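Local coordinates for protein redox-sensing transcriptional repressor Rex (PDB 2DT5) that probably represses transcription as a DNA-binding homodimer that responds to the cellular NADH/NAD(+) redox state, at residues I12-I17 against A42-K47; E20-G25 against Y62-L67; F52-T57 against R72-L77; K155-L160 against L176-E181. The protein carries 1 engineered substitution. All blocks are in the same frame, centred on the assembly; numbering follows the deposited sequence.

Interaction 1 of 4, residues I12-I17 against A42-K47; sequences ITYLRI and AFQVRK. With SO4 (sulfate ion), chain J.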
loop_
_atom_site.group_PDB
_atom_site.type_symbol
_atom_site.label_atom_id
_atom_site.label_comp_id
_atom_site.label_asym_id
_atom_site.label_seq_id
_atom_site.Cartn_x
_atom_site.Cartn_y
_atom_site.Cartn_z
ATOM N N ILE B 12 -1.298 -7.928 10.431
ATOM C CA ILE B 12 -1.685 -8.273 9.069
ATOM C C ILE B 12 -0.501 -8.967 8.387
ATOM O O ILE B 12 -0.675 -9.952 7.671
ATOM C CB ILE B 12 -2.123 -7.004 8.284
ATOM C CG1 ILE B 12 -3.406 -6.440 8.923
ATOM C CG2 ILE B 12 -2.367 -7.342 6.787
ATOM C CD1 ILE B 12 -3.778 -5.004 8.507
ATOM N N THR B 13 0.706 -8.479 8.636
ATOM C CA THR B 13 1.887 -9.116 8.045
ATOM C C THR B 13 2.040 -10.560 8.542
ATOM O O THR B 13 2.278 -11.480 7.748
ATOM C CB THR B 13 3.161 -8.358 8.406
ATOM O OG1 THR B 13 3.104 -7.037 7.855
ATOM C CG2 THR B 13 4.374 -9.089 7.869
ATOM N N TYR B 14 1.897 -10.749 9.856
ATOM C CA TYR B 14 2.027 -12.069 10.463
ATOM C C TYR B 14 1.011 -13.022 9.854
ATOM O O TYR B 14 1.291 -14.212 9.647
ATOM C CB TYR B 14 1.781 -11.988 11.977
ATOM C CG TYR B 14 2.695 -11.044 12.735
ATOM C CD1 TYR B 14 2.259 -10.424 13.906
ATOM C CD2 TYR B 14 4.000 -10.801 12.307
ATOM C CE1 TYR B 14 3.091 -9.579 14.643
ATOM C CE2 TYR B 14 4.852 -9.953 13.042
ATOM C CZ TYR B 14 4.383 -9.344 14.209
ATOM O OH TYR B 14 5.169 -8.483 14.932
ATOM N N LEU B 15 -0.176 -12.498 9.570
ATOM C CA LEU B 15 -1.229 -13.316 9.000
ATOM C C LEU B 15 -0.873 -13.770 7.582
ATOM O O LEU B 15 -1.114 -14.934 7.222
ATOM C CB LEU B 15 -2.552 -12.560 9.009
ATOM C CG LEU B 15 -3.728 -13.339 8.424
ATOM C CD1 LEU B 15 -3.935 -14.623 9.223
ATOM C CD2 LEU B 15 -4.996 -12.477 8.439
ATOM N N ARG B 16 -0.303 -12.869 6.778
ATOM C CA ARG B 16 0.103 -13.225 5.403
ATOM C C ARG B 16 1.130 -14.346 5.500
ATOM O O ARG B 16 1.006 -15.365 4.836
ATOM C CB ARG B 16 0.744 -12.030 4.657
ATOM C CG ARG B 16 -0.185 -10.845 4.446
ATOM C CD ARG B 16 -1.598 -11.329 4.167
ATOM N NE ARG B 16 -2.553 -10.229 4.089
ATOM C CZ ARG B 16 -3.872 -10.380 4.167
ATOM N NH1 ARG B 16 -4.404 -11.588 4.333
ATOM N NH2 ARG B 16 -4.658 -9.320 4.059
ATOM N N ILE B 17 2.135 -14.129 6.343
ATOM C CA ILE B 17 3.195 -15.103 6.572
ATOM C C ILE B 17 2.616 -16.458 6.984
ATOM O O ILE B 17 2.989 -17.494 6.437
ATOM C CB ILE B 17 4.125 -14.614 7.666
ATOM C CG1 ILE B 17 4.878 -13.372 7.178
ATOM C CG2 ILE B 17 5.077 -15.723 8.084
ATOM C CD1 ILE B 17 5.670 -12.687 8.259
ATOM N N ALA B 42 12.268 -11.086 17.155
ATOM C CA ALA B 42 11.471 -12.112 17.812
ATOM C C ALA B 42 10.750 -11.469 19.000
ATOM O O ALA B 42 9.613 -11.804 19.315
ATOM C CB ALA B 42 12.384 -13.235 18.293
ATOM N N PHE B 43 11.439 -10.536 19.646
ATOM C CA PHE B 43 10.909 -9.809 20.792
ATOM C C PHE B 43 9.631 -9.043 20.437
ATOM O O PHE B 43 8.642 -9.086 21.182
ATOM C CB PHE B 43 11.960 -8.820 21.302
ATOM C CG PHE B 43 11.455 -7.894 22.371
ATOM C CD1 PHE B 43 11.093 -8.384 23.623
ATOM C CD2 PHE B 43 11.337 -6.527 22.126
ATOM C CE1 PHE B 43 10.621 -7.526 24.621
ATOM C CE2 PHE B 43 10.867 -5.662 23.112
ATOM C CZ PHE B 43 10.508 -6.167 24.366
ATOM N N GLN B 44 9.655 -8.340 19.306
ATOM C CA GLN B 44 8.498 -7.565 18.881
ATOM C C GLN B 44 7.345 -8.507 18.624
ATOM O O GLN B 44 6.220 -8.220 19.012
ATOM C CB GLN B 44 8.813 -6.757 17.626
ATOM C CG GLN B 44 7.776 -5.686 17.286
ATOM C CD GLN B 44 7.430 -4.799 18.472
ATOM O OE1 GLN B 44 6.489 -5.078 19.220
ATOM N NE2 GLN B 44 8.192 -3.727 18.655
ATOM N N VAL B 45 7.622 -9.639 17.987
ATOM C CA VAL B 45 6.563 -10.604 17.719
ATOM C C VAL B 45 5.893 -11.083 19.025
ATOM O O VAL B 45 4.657 -11.104 19.119
ATOM C CB VAL B 45 7.092 -11.828 16.918
ATOM C CG1 VAL B 45 5.976 -12.846 16.722
ATOM C CG2 VAL B 45 7.608 -11.368 15.544
ATOM N N ARG B 46 6.699 -11.450 20.023
ATOM C CA ARG B 46 6.167 -11.908 21.304
ATOM C C ARG B 46 5.385 -10.803 22.002
ATOM O O ARG B 46 4.312 -11.048 22.541
ATOM C CB ARG B 46 7.278 -12.375 22.249
ATOM C CG ARG B 46 7.984 -13.622 21.814
ATOM C CD ARG B 46 8.800 -14.218 22.947
ATOM N NE ARG B 46 9.940 -14.943 22.407
ATOM C CZ ARG B 46 11.116 -14.381 22.182
ATOM N NH1 ARG B 46 11.299 -13.097 22.462
ATOM N NH2 ARG B 46 12.104 -15.096 21.660
ATOM N N LYS B 47 5.935 -9.594 22.012
ATOM C CA LYS B 47 5.253 -8.477 22.649
ATOM C C LYS B 47 3.886 -8.259 21.976
ATOM O O LYS B 47 2.869 -8.097 22.653
ATOM C CB LYS B 47 6.117 -7.214 22.557
ATOM C CG LYS B 47 5.418 -5.945 23.038
ATOM C CD LYS B 47 6.336 -4.730 22.957
ATOM C CE LYS B 47 5.627 -3.457 23.425
ATOM N NZ LYS B 47 6.565 -2.302 23.589
HETATM S S SO4 J . 8.523 -18.396 21.337
HETATM O O1 SO4 J . 8.157 -16.997 21.631
HETATM O O2 SO4 J . 7.755 -19.282 22.224
HETATM O O3 SO4 J . 8.196 -18.746 19.936
HETATM O O4 SO4 J . 9.971 -18.564 21.556
#
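The phenol end of Y14 overlaps the side chain of V45, and through this pair two helices of the winged-helix DNA-binding domain meet. Helix 7-23 carries Y14; helix 42-51, probably the recognition helix of the predicted helix-turn-helix, carries V45. The case illustrates how one long aromatic residue can join helices whose backbones stay well apart, since the nearest CA atoms, of Y14 and V45, lie 8.7 Å from each other. Y14 has CG anti to its carbonyl carbon (chi1 -58°), which sends the ring across the gap. There CG2 of V45 sits obliquely to it, 4.0 Å from Y14 CE2, and Y14 OH comes within 3.8 Å of V45 CA. The two side chains run past each other in opposite directions. The hydroxyl of this buried tyrosine is hydrogen-bonded to D48, one turn further along the partner helix, so a polar bond complements the apolar overlap. Residues L34 and L37 of helix 31-37 pack on I17 nearby.

R46 starts away from helix 7-23, and its NE meets a sulfate, probably from the crystallisation liquor, which S31, Y55, G59 and G61 also bind. An alanine in place of R46 removes the NE donor and the CG and CD methylenes, and would probably leave the sulfate more loosely held. The ion lies near the guanidinium plane, at its edge: R46 NE reaches O1 at 2.8 Å, in a bent bond with an N-H...O angle of 131°.

Interaction 2 of 4, residues E20-G25 against Y62-L67; sequences ELEAQG and YTVPVL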
loop_
_atom_site.group_PDB
_atom_site.type_symbol
_atom_site.label_atom_id
_atom_site.label_comp_id
_atom_site.label_asym_id
_atom_site.label_seq_id
_atom_site.Cartn_x
_atom_site.Cartn_y
_atom_site.Cartn_z
ATOM N N GLU B 20 0.999 -18.319 4.244
ATOM C CA GLU B 20 1.957 -18.972 3.360
ATOM C C GLU B 20 2.693 -20.109 4.062
ATOM O O GLU B 20 3.033 -21.102 3.431
ATOM C CB GLU B 20 2.936 -17.954 2.735
ATOM C CG GLU B 20 3.465 -16.851 3.647
ATOM C CD GLU B 20 4.282 -15.786 2.883
ATOM O OE1 GLU B 20 3.744 -15.198 1.915
ATOM O OE2 GLU B 20 5.458 -15.536 3.254
ATOM N N LEU B 21 2.929 -19.977 5.362
ATOM C CA LEU B 21 3.569 -21.057 6.095
ATOM C C LEU B 21 2.599 -22.234 6.038
ATOM O O LEU B 21 3.002 -23.381 5.863
ATOM C CB LEU B 21 3.811 -20.667 7.552
ATOM C CG LEU B 21 5.077 -19.866 7.854
ATOM C CD1 LEU B 21 5.125 -19.518 9.325
ATOM C CD2 LEU B 21 6.297 -20.694 7.482
ATOM N N GLU B 22 1.311 -21.932 6.171
ATOM C CA GLU B 22 0.283 -22.963 6.132
ATOM C C GLU B 22 0.205 -23.572 4.737
ATOM O O GLU B 22 -0.083 -24.759 4.583
ATOM C CB GLU B 22 -1.087 -22.384 6.507
ATOM C CG GLU B 22 -2.191 -23.440 6.619
ATOM C CD GLU B 22 -3.570 -22.845 6.872
ATOM O OE1 GLU B 22 -4.101 -22.158 5.973
ATOM O OE2 GLU B 22 -4.129 -23.063 7.971
ATOM N N ALA B 23 0.448 -22.755 3.718
ATOM C CA ALA B 23 0.401 -23.249 2.351
ATOM C C ALA B 23 1.567 -24.212 2.138
ATOM O O ALA B 23 1.463 -25.172 1.376
ATOM C CB ALA B 23 0.486 -22.084 1.368
ATOM N N GLN B 24 2.672 -23.946 2.829
ATOM C CA GLN B 24 3.867 -24.770 2.735
ATOM C C GLN B 24 3.795 -26.008 3.634
ATOM O O GLN B 24 4.809 -26.662 3.877
ATOM C CB GLN B 24 5.092 -23.945 3.116
ATOM C CG GLN B 24 5.294 -22.700 2.265
ATOM C CD GLN B 24 6.391 -21.802 2.813
ATOM O OE1 GLN B 24 6.264 -21.234 3.899
ATOM N NE2 GLN B 24 7.481 -21.674 2.062
ATOM N N GLY B 25 2.603 -26.321 4.131
ATOM C CA GLY B 25 2.444 -27.476 4.995
ATOM C C GLY B 25 2.991 -27.305 6.406
ATOM O O GLY B 25 2.821 -28.196 7.240
ATOM N N TYR B 62 4.163 -21.302 18.338
ATOM C CA TYR B 62 2.762 -21.192 17.972
ATOM C C TYR B 62 2.337 -22.285 17.022
ATOM O O TYR B 62 3.151 -22.855 16.302
ATOM C CB TYR B 62 2.473 -19.850 17.277
ATOM C CG TYR B 62 3.072 -18.631 17.931
ATOM C CD1 TYR B 62 4.404 -18.282 17.716
ATOM C CD2 TYR B 62 2.305 -17.826 18.776
ATOM C CE1 TYR B 62 4.961 -17.163 18.325
ATOM C CE2 TYR B 62 2.857 -16.703 19.392
ATOM C CZ TYR B 62 4.179 -16.379 19.165
ATOM O OH TYR B 62 4.719 -15.283 19.791
ATOM N N THR B 63 1.045 -22.561 17.018
ATOM C CA THR B 63 0.494 -23.537 16.106
ATOM C C THR B 63 -0.111 -22.679 14.985
ATOM O O THR B 63 -1.056 -21.912 15.194
ATOM C CB THR B 63 -0.567 -24.420 16.815
ATOM O OG1 THR B 63 0.069 -25.172 17.864
ATOM C CG2 THR B 63 -1.213 -25.379 15.832
ATOM N N VAL B 64 0.492 -22.788 13.806
ATOM C CA VAL B 64 0.090 -22.038 12.630
ATOM C C VAL B 64 -1.415 -21.869 12.451
ATOM O O VAL B 64 -1.917 -20.753 12.441
ATOM C CB VAL B 64 0.706 -22.687 11.358
ATOM C CG1 VAL B 64 0.172 -22.028 10.097
ATOM C CG2 VAL B 64 2.224 -22.575 11.420
ATOM N N PRO B 65 -2.159 -22.969 12.310
ATOM C CA PRO B 65 -3.603 -22.785 12.136
ATOM C C PRO B 65 -4.324 -22.135 13.312
ATOM O O PRO B 65 -5.336 -21.462 13.117
ATOM C CB PRO B 65 -4.111 -24.201 11.854
ATOM C CG PRO B 65 -3.107 -25.077 12.561
ATOM C CD PRO B 65 -1.789 -24.394 12.262
ATOM N N VAL B 66 -3.815 -22.347 14.526
ATOM C CA VAL B 66 -4.435 -21.769 15.721
ATOM C C VAL B 66 -4.249 -20.259 15.686
ATOM O O VAL B 66 -5.223 -19.497 15.717
ATOM C CB VAL B 66 -3.800 -22.319 17.020
ATOM C CG1 VAL B 66 -4.301 -21.513 18.245
ATOM C CG2 VAL B 66 -4.158 -23.788 17.180
ATOM N N LEU B 67 -2.993 -19.845 15.600
ATOM C CA LEU B 67 -2.666 -18.438 15.547
ATOM C C LEU B 67 -3.367 -17.736 14.371
ATOM O O LEU B 67 -3.909 -16.643 14.529
ATOM C CB LEU B 67 -1.152 -18.266 15.460
ATOM C CG LEU B 67 -0.691 -16.811 15.429
ATOM C CD1 LEU B 67 -1.278 -16.073 16.617
ATOM C CD2 LEU B 67 0.817 -16.750 15.466
#
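V64 and P65 meet E22 where the last turn of helix 7-23 passes the start of helix 64-75, so that these two helices of the winged-helix region are joined there. Followed in sequence, the second segment begins with Y62, which pairs through its backbone with T29 in the small antiparallel sheet of strands 28-29 and 62-63, while its hydroxyl bonds to S31. T63 takes the N-cap position; its side chain makes no capping bond, but T63 O receives L67 N at 2.9 Å.

V64 then opens the helix and points at its partner. Its CG1, anti to the backbone N (chi1 173°), rests 3.8 Å from E22 CB and 4.1 Å from E22 CA, so the valine packs on the root of the glutamate instead of its charged end. L21 also faces this segment, though more loosely, and packs on L34 and L37 of helix 31-37. P65 is next, at the margin of the contact, its ring set at a slant to the glutamate chain.

The arrangement exemplifies how a glutamate can divide its labour: the aliphatic root lies against a buried valine, while OE1 forms a salt bridge with K68, one turn on from V64 in helix 64-75. E22 extends straight beyond CG, which places the other carboxylate oxygen, OE2, 4.0 Å from P65 CB.

Interaction 3 of 4, residues F52-T57 against R72-L77; sequences FGSYGT and RHILGL. With SO4 (sulfate ion), chain J.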
loop_
_atom_site.group_PDB
_atom_site.type_symbol
_atom_site.label_atom_id
_atom_site.label_comp_id
_atom_site.label_asym_id
_atom_site.label_seq_id
_atom_site.Cartn_x
_atom_site.Cartn_y
_atom_site.Cartn_z
ATOM N N PHE B 52 -2.117 -9.070 22.372
ATOM C CA PHE B 52 -3.402 -9.478 21.818
ATOM C C PHE B 52 -3.885 -10.865 22.231
ATOM O O PHE B 52 -4.828 -11.390 21.654
ATOM C CB PHE B 52 -3.395 -9.335 20.284
ATOM C CG PHE B 52 -3.358 -7.907 19.805
ATOM C CD1 PHE B 52 -2.150 -7.287 19.510
ATOM C CD2 PHE B 52 -4.530 -7.161 19.710
ATOM C CE1 PHE B 52 -2.109 -5.940 19.140
ATOM C CE2 PHE B 52 -4.494 -5.818 19.339
ATOM C CZ PHE B 52 -3.282 -5.209 19.058
ATOM N N GLY B 53 -3.247 -11.475 23.223
ATOM C CA GLY B 53 -3.648 -12.751 23.779
ATOM C C GLY B 53 -3.336 -14.046 23.014
ATOM O O GLY B 53 -3.854 -15.089 23.385
ATOM N N SER B 54 -2.498 -14.028 21.978
ATOM C CA SER B 54 -2.197 -15.275 21.268
ATOM C C SER B 54 -0.896 -15.943 21.713
ATOM O O SER B 54 -0.500 -16.980 21.167
ATOM C CB SER B 54 -2.139 -15.034 19.768
ATOM O OG SER B 54 -3.437 -14.853 19.236
ATOM N N TYR B 55 -0.227 -15.366 22.701
ATOM C CA TYR B 55 1.014 -15.959 23.167
ATOM C C TYR B 55 0.746 -17.045 24.217
ATOM O O TYR B 55 -0.146 -16.903 25.058
ATOM C CB TYR B 55 1.940 -14.867 23.723
ATOM C CG TYR B 55 3.362 -15.337 23.895
ATOM C CD1 TYR B 55 4.012 -16.020 22.864
ATOM C CD2 TYR B 55 4.052 -15.129 25.091
ATOM C CE1 TYR B 55 5.311 -16.492 23.017
ATOM C CE2 TYR B 55 5.354 -15.593 25.258
ATOM C CZ TYR B 55 5.977 -16.279 24.214
ATOM O OH TYR B 55 7.247 -16.780 24.376
ATOM N N GLY B 56 1.509 -18.136 24.158
ATOM C CA GLY B 56 1.323 -19.211 25.121
ATOM C C GLY B 56 2.294 -19.090 26.282
ATOM O O GLY B 56 1.955 -18.585 27.355
ATOM N N THR B 57 3.516 -19.559 26.062
ATOM C CA THR B 57 4.559 -19.507 27.078
ATOM C C THR B 57 5.915 -19.491 26.381
ATOM O O THR B 57 6.059 -20.004 25.268
ATOM C CB THR B 57 4.487 -20.734 28.020
ATOM O OG1 THR B 57 3.180 -20.811 28.607
ATOM C CG2 THR B 57 5.531 -20.623 29.129
ATOM N N ARG B 72 -7.146 -13.613 12.685
ATOM C CA ARG B 72 -8.313 -13.271 11.883
ATOM C C ARG B 72 -9.454 -12.748 12.778
ATOM O O ARG B 72 -10.171 -11.809 12.405
ATOM C CB ARG B 72 -8.766 -14.492 11.064
ATOM C CG ARG B 72 -7.789 -14.858 9.900
ATOM C CD ARG B 72 -8.219 -16.138 9.192
ATOM N NE ARG B 72 -9.570 -16.029 8.650
ATOM C CZ ARG B 72 -9.889 -15.331 7.565
ATOM N NH1 ARG B 72 -8.946 -14.679 6.881
ATOM N NH2 ARG B 72 -11.155 -15.264 7.179
ATOM N N HIS B 73 -9.630 -13.344 13.959
ATOM C CA HIS B 73 -10.697 -12.874 14.842
ATOM C C HIS B 73 -10.408 -11.454 15.333
ATOM O O HIS B 73 -11.284 -10.576 15.321
ATOM C CB HIS B 73 -10.869 -13.794 16.055
ATOM C CG HIS B 73 -11.918 -13.315 17.014
ATOM N ND1 HIS B 73 -11.612 -12.728 18.223
ATOM C CD2 HIS B 73 -13.268 -13.282 16.906
ATOM C CE1 HIS B 73 -12.730 -12.351 18.820
ATOM N NE2 HIS B 73 -13.749 -12.673 18.043
ATOM N N ILE B 74 -9.176 -11.238 15.768
ATOM C CA ILE B 74 -8.760 -9.928 16.242
ATOM C C ILE B 74 -8.935 -8.855 15.179
ATOM O O ILE B 74 -9.420 -7.757 15.464
ATOM C CB ILE B 74 -7.292 -9.943 16.644
ATOM C CG1 ILE B 74 -7.127 -10.796 17.892
ATOM C CG2 ILE B 74 -6.778 -8.510 16.881
ATOM C CD1 ILE B 74 -5.693 -11.212 18.145
ATOM N N LEU B 75 -8.543 -9.182 13.949
ATOM C CA LEU B 75 -8.614 -8.225 12.857
ATOM C C LEU B 75 -10.023 -8.013 12.312
ATOM O O LEU B 75 -10.255 -7.086 11.535
ATOM C CB LEU B 75 -7.642 -8.657 11.733
ATOM C CG LEU B 75 -6.162 -8.614 12.163
ATOM C CD1 LEU B 75 -5.270 -9.303 11.119
ATOM C CD2 LEU B 75 -5.717 -7.170 12.360
ATOM N N GLY B 76 -10.957 -8.863 12.739
ATOM C CA GLY B 76 -12.329 -8.764 12.285
ATOM C C GLY B 76 -12.553 -9.447 10.951
ATOM O O GLY B 76 -13.536 -9.177 10.264
ATOM N N LEU B 77 -11.644 -10.341 10.578
ATOM C CA LEU B 77 -11.767 -11.045 9.308
ATOM C C LEU B 77 -12.706 -12.247 9.357
ATOM O O LEU B 77 -13.150 -12.750 8.317
ATOM C CB LEU B 77 -10.378 -11.457 8.835
ATOM C CG LEU B 77 -9.468 -10.247 8.563
ATOM C CD1 LEU B 77 -8.013 -10.694 8.378
ATOM C CD2 LEU B 77 -9.961 -9.510 7.326
HETATM S S SO4 J . 8.523 -18.396 21.337
HETATM O O1 SO4 J . 8.157 -16.997 21.631
HETATM O O2 SO4 J . 7.755 -19.282 22.224
HETATM O O3 SO4 J . 8.196 -18.746 19.936
HETATM O O4 SO4 J . 9.971 -18.564 21.556
#
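F52 and I74 face each other with their CA atoms 7.7 Å apart, each close to the end of a helix of the winged-helix domain and each helix closed by a Schellman motif, with G53 (phi 77°) and G76 (phi 83°) as the positive-phi residues. In the second, L77 N returns to R72 O at 2.8 Å. Such glycine-turned ends let the chain leave a helix abruptly.

The side chains cross at a slant. I74 CD1 fits against the root of the phenylalanine, 3.6 Å from F52 O and 3.7 Å from F52 CB, while the CG2 branch lies obliquely to the ring, 3.9 Å from F52 CD2. S54 only grazes the same methyl, its hydroxyl bonding to E70. M210 and F198 of the second subunit pack on F52 and I74, so the pair borders the dimer interface.

Further along, CG of Y55 stands anti to the backbone N (chi1 -165°), which swings the ring out from the loop until its OH meets the bound sulfate. A phenylalanine here keeps the ring but lacks the hydroxyl, and would probably leave the ion less firmly held. Sulfate O1 lies near the ring plane, 2.9 Å from Y55 OH.

Interaction 4 of 4, residues K155-L160 against L176-E181; sequences KAADLL and LEVPKE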
loop_
_atom_site.group_PDB
_atom_site.type_symbol
_atom_site.label_atom_id
_atom_site.label_comp_id
_atom_site.label_asym_id
_atom_site.label_seq_id
_atom_site.Cartn_x
_atom_site.Cartn_y
_atom_site.Cartn_z
ATOM N N LYS B 155 -17.393 16.029 0.049
ATOM C CA LYS B 155 -18.846 16.023 0.065
ATOM C C LYS B 155 -19.394 14.606 -0.085
ATOM O O LYS B 155 -20.454 14.274 0.466
ATOM C CB LYS B 155 -19.404 16.946 -1.029
ATOM C CG LYS B 155 -20.928 17.017 -1.017
ATOM C CD LYS B 155 -21.459 17.201 0.417
ATOM C CE LYS B 155 -22.807 16.504 0.618
ATOM N NZ LYS B 155 -23.218 16.451 2.049
ATOM N N ALA B 156 -18.678 13.762 -0.824
ATOM C CA ALA B 156 -19.124 12.380 -0.968
ATOM C C ALA B 156 -19.013 11.731 0.415
ATOM O O ALA B 156 -19.911 10.992 0.857
ATOM C CB ALA B 156 -18.241 11.629 -1.988
ATOM N N ALA B 157 -17.909 12.016 1.098
ATOM C CA ALA B 157 -17.669 11.464 2.434
ATOM C C ALA B 157 -18.755 11.938 3.403
ATOM O O ALA B 157 -19.248 11.153 4.217
ATOM C CB ALA B 157 -16.292 11.888 2.940
ATOM N N ASP B 158 -19.122 13.220 3.309
ATOM C CA ASP B 158 -20.163 13.798 4.164
ATOM C C ASP B 158 -21.450 13.016 3.972
ATOM O O ASP B 158 -22.139 12.668 4.938
ATOM C CB ASP B 158 -20.389 15.263 3.793
ATOM C CG ASP B 158 -19.203 16.139 4.139
ATOM O OD1 ASP B 158 -19.116 17.266 3.601
ATOM O OD2 ASP B 158 -18.360 15.710 4.958
ATOM N N LEU B 159 -21.774 12.734 2.717
ATOM C CA LEU B 159 -22.965 11.964 2.403
ATOM C C LEU B 159 -22.889 10.557 3.000
ATOM O O LEU B 159 -23.893 10.015 3.463
ATOM C CB LEU B 159 -23.152 11.875 0.889
ATOM C CG LEU B 159 -23.552 13.194 0.217
ATOM C CD1 LEU B 159 -23.610 13.032 -1.311
ATOM C CD2 LEU B 159 -24.913 13.630 0.769
ATOM N N LEU B 160 -21.695 9.966 2.982
ATOM C CA LEU B 160 -21.498 8.626 3.531
ATOM C C LEU B 160 -21.677 8.660 5.042
ATOM O O LEU B 160 -22.336 7.796 5.618
ATOM C CB LEU B 160 -20.100 8.088 3.165
ATOM C CG LEU B 160 -20.038 7.518 1.740
ATOM C CD1 LEU B 160 -18.593 7.335 1.287
ATOM C CD2 LEU B 160 -20.796 6.199 1.705
ATOM N N LEU B 176 -9.707 13.595 4.181
ATOM C CA LEU B 176 -11.111 13.790 4.482
ATOM C C LEU B 176 -11.344 14.311 5.889
ATOM O O LEU B 176 -10.520 14.133 6.782
ATOM C CB LEU B 176 -11.873 12.475 4.308
ATOM C CG LEU B 176 -11.710 11.759 2.956
ATOM C CD1 LEU B 176 -12.493 10.465 2.999
ATOM C CD2 LEU B 176 -12.197 12.641 1.809
ATOM N N GLU B 177 -12.490 14.958 6.055
ATOM C CA GLU B 177 -12.936 15.511 7.321
ATOM C C GLU B 177 -14.126 14.667 7.707
ATOM O O GLU B 177 -15.158 14.720 7.039
ATOM C CB GLU B 177 -13.401 16.954 7.135
ATOM C CG GLU B 177 -12.299 17.928 6.826
ATOM C CD GLU B 177 -11.386 18.132 8.009
ATOM O OE1 GLU B 177 -10.657 17.182 8.366
ATOM O OE2 GLU B 177 -11.410 19.237 8.592
ATOM N N VAL B 178 -13.990 13.889 8.772
ATOM C CA VAL B 178 -15.084 13.035 9.215
ATOM C C VAL B 178 -15.047 12.930 10.741
ATOM O O VAL B 178 -13.992 13.077 11.349
ATOM C CB VAL B 178 -14.960 11.594 8.605
ATOM C CG1 VAL B 178 -14.794 11.659 7.076
ATOM C CG2 VAL B 178 -13.780 10.857 9.236
ATOM N N PRO B 179 -16.205 12.699 11.379
ATOM C CA PRO B 179 -16.216 12.580 12.840
ATOM C C PRO B 179 -15.350 11.409 13.306
ATOM O O PRO B 179 -15.234 10.393 12.614
ATOM C CB PRO B 179 -17.700 12.392 13.165
ATOM C CG PRO B 179 -18.292 11.845 11.882
ATOM C CD PRO B 179 -17.574 12.649 10.837
ATOM N N LYS B 180 -14.739 11.551 14.475
ATOM C CA LYS B 180 -13.872 10.511 14.994
ATOM C C LYS B 180 -14.541 9.140 15.075
ATOM O O LYS B 180 -13.868 8.121 15.187
ATOM C CB LYS B 180 -13.318 10.929 16.358
ATOM C CG LYS B 180 -14.354 11.456 17.339
ATOM C CD LYS B 180 -13.690 11.929 18.639
ATOM C CE LYS B 180 -14.704 12.532 19.613
ATOM N NZ LYS B 180 -15.330 13.786 19.089
ATOM N N GLU B 181 -15.864 9.118 14.990
ATOM C CA GLU B 181 -16.616 7.873 15.057
ATOM C C GLU B 181 -16.465 7.034 13.785
ATOM O O GLU B 181 -16.720 5.837 13.796
ATOM C CB GLU B 181 -18.107 8.163 15.273
ATOM C CG GLU B 181 -18.458 8.865 16.584
ATOM C CD GLU B 181 -17.771 10.209 16.740
ATOM O OE1 GLU B 181 -17.889 11.046 15.819
ATOM O OE2 GLU B 181 -17.117 10.422 17.785
#
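A157 of helix 150-163 packs against L176 and V178 of the loop between strands 167-170 and 183-186, on one side of the Rossmann-fold domain. That helix makes the beta-alpha-beta crossover between the parallel strands 143-146 and 167-170, and the loop runs back past it on the way to the last strand of the sheet.

The apolar contacts centre on one methyl. A157 CB points at the loop and meets L176 CD1 at 4.1 Å and V178 CG1 at 4.4 Å, the two loop residues being separated by one position in sequence. With CG anti to its carbonyl carbon (chi1 -53°), L176 brings CD1 to that methyl, and its side chain also packs on A153 of the helix, on L146 and on N170. I168 of the sheet touches A157 as well. A small residue on the helix lets the loop come close: the CA atoms of A157 and L176 are 7.3 Å apart. The side chain of L176 stands about 9 Å from a bound NAD.

The polar part works through an intermediary, an instructive case of two acceptors brought together by one donor. D158 starts out alongside the loop, and its carboxylate bends closer, approaching the backbone carbonyl of E177; the E177 side chain ends farther from the helix. Q154, one turn earlier in the helix, gives its NE2 to both, bonding to E177 O and to D158 OD2, and these two oxygens lie 3.9 Å from each other.

From the N terminus, interaction 1 closes the first loop, bringing helix 42-51 back to helix 7-23. Interaction 2 starts farther along that first helix, before interaction 1 has closed, and ends at 62-67, so the two cross; it ties the start of helix 64-75, just after the small two-stranded sheet, to the end of helix 7-23. Interaction 3 opens only after interaction 1 has closed but crosses interaction 2, joining the loop after helix 42-51 to the far end of helix 64-75. These three touch one another, and interactions 1 and 3 share the sulfate and border the second subunit. Interaction 4 follows in series, closing a short loop within the Rossmann domain, its centre 30 Å or more from theirs.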